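Local coordinates for protein FACT-Spt16 (Cicer arietinum, PDB 5CE6) that is the Spt16 subunit of the histone chaperone FACT, its N-terminal domain having a peptidase-like fold and probably binding histones H3-H4, at residues M136-I139 / I140-I143. Sequence-based numbering, arbitrary orientation.
Sequences MDAI and IRAI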
loop_
_atom_site.group_PDB
_atom_site.type_symbol
_atom_site.label_atom_id
_atom_site.label_comp_id
_atom_site.label_asym_id
_atom_site.label_seq_id
_atom_site.Cartn_x
_atom_site.Cartn_y
_atom_site.Cartn_z
ATOM N N MET A 136 6.024 -30.860 4.351
ATOM C CA MET A 136 5.513 -30.033 5.436
ATOM C C MET A 136 5.797 -30.696 6.782
ATOM O O MET A 136 6.188 -30.024 7.737
ATOM C CB MET A 136 4.018 -29.771 5.270
ATOM C CG MET A 136 3.642 -29.116 3.954
ATOM S SD MET A 136 1.864 -28.763 3.858
ATOM C CE MET A 136 1.731 -28.149 2.183
ATOM N N ASP A 137 5.610 -32.016 6.852
ATOM C CA ASP A 137 5.900 -32.759 8.075
ATOM C C ASP A 137 7.380 -32.657 8.449
ATOM O O ASP A 137 7.725 -32.524 9.621
ATOM C CB ASP A 137 5.504 -34.235 7.930
ATOM C CG ASP A 137 4.001 -34.437 7.838
ATOM O OD1 ASP A 137 3.248 -33.530 8.241
ATOM O OD2 ASP A 137 3.576 -35.516 7.366
ATOM N N ALA A 138 8.251 -32.728 7.448
ATOM C CA ALA A 138 9.691 -32.622 7.683
ATOM C C ALA A 138 10.047 -31.237 8.224
ATOM O O ALA A 138 10.824 -31.107 9.171
ATOM C CB ALA A 138 10.457 -32.905 6.411
ATOM N N ILE A 139 9.481 -30.208 7.606
ATOM C CA ILE A 139 9.695 -28.837 8.061
ATOM C C ILE A 139 9.215 -28.665 9.506
ATOM O O ILE A 139 9.902 -28.061 10.336
ATOM C CB ILE A 139 8.989 -27.812 7.140
ATOM C CG1 ILE A 139 9.591 -27.847 5.734
ATOM C CG2 ILE A 139 9.093 -26.422 7.716
ATOM C CD1 ILE A 139 8.992 -26.829 4.780
ATOM N N ILE A 140 8.041 -29.214 9.801
ATOM C CA ILE A 140 7.475 -29.144 11.145
ATOM C C ILE A 140 8.352 -29.875 12.173
ATOM O O ILE A 140 8.533 -29.395 13.296
ATOM C CB ILE A 140 6.002 -29.633 11.151
ATOM C CG1 ILE A 140 5.097 -28.564 10.523
ATOM C CG2 ILE A 140 5.537 -29.958 12.563
ATOM C CD1 ILE A 140 3.870 -29.117 9.804
ATOM N N ARG A 141 8.931 -31.010 11.779
ATOM C CA ARG A 141 9.886 -31.713 12.639
ATOM C C ARG A 141 11.152 -30.899 12.919
ATOM O O ARG A 141 11.679 -30.926 14.032
ATOM C CB ARG A 141 10.275 -33.069 12.042
ATOM C CG ARG A 141 9.179 -34.118 12.104
ATOM C CD ARG A 141 9.755 -35.518 11.914
ATOM N NE ARG A 141 10.508 -35.626 10.668
ATOM C CZ ARG A 141 9.965 -35.888 9.482
ATOM N NH1 ARG A 141 8.655 -36.073 9.367
ATOM N NH2 ARG A 141 10.734 -35.963 8.405
ATOM N N ALA A 142 11.643 -30.190 11.909
ATOM C CA ALA A 142 12.848 -29.376 12.069
ATOM C C ALA A 142 12.614 -28.227 13.042
ATOM O O ALA A 142 13.463 -27.940 13.880
ATOM C CB ALA A 142 13.330 -28.849 10.728
ATOM N N ILE A 143 11.467 -27.565 12.911
ATOM C CA ILE A 143 11.068 -26.505 13.832
ATOM C C ILE A 143 11.119 -27.008 15.275
ATOM O O ILE A 143 11.685 -26.354 16.154
ATOM C CB ILE A 143 9.640 -25.999 13.521
ATOM C CG1 ILE A 143 9.585 -25.304 12.158
ATOM C CG2 ILE A 143 9.142 -25.053 14.608
ATOM C CD1 ILE A 143 8.174 -24.967 11.707
#
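Met136 O takes the backbone N-H of Ile140 at 2.9 Å, with an N-H...O angle of 160°, and CB, CG1 and the terminal CD1 of Ile140 also pack against that oxygen, Ile140 CD1 at 3.2 Å from Met136 O. CG1 sits beside the backbone N, which carries the branch along the preceding turn; chi2, at 149°, is some 30° short of anti and leaves CD1 against Met136 O. The i to i+4 ladder then runs on without a break, Arg141 to Asp137, Ala142 to Ala138 and Ile143 to Ile139, the last of these 3.1 Å from Ile143 N to Ile139 O. On the outer side Arg141 turns back along the helix. Its chain bends at chi3 (-56°) and lays one face of the guanidinium over Ala138, with Ala138 CA 3.5 Å from the guanidinium plane, nearer its border than its middle; Arg141 NH2 touches Ala138 CB at 3.7 Å. Asp137 lies one residue further back, yet its carboxylate does not meet this arginine: OD2 is 5.5 Å from Arg141 NH1, and OD1 makes a salt bridge to Lys176 instead. On the inner side Ile139 CG2 meets Ile143 CD1 at 4.3 Å, a light apolar touch one turn apart. These turns belong to helix 133-145 of the N-terminal lobe, which packs against the six-stranded sheet: Ile139 and Ile143 rest on Val88 of strand 85-89, Met136 reaches both Ile86 and Leu97, and Ile140 touches Trp173 of the neighbouring helix 168-179.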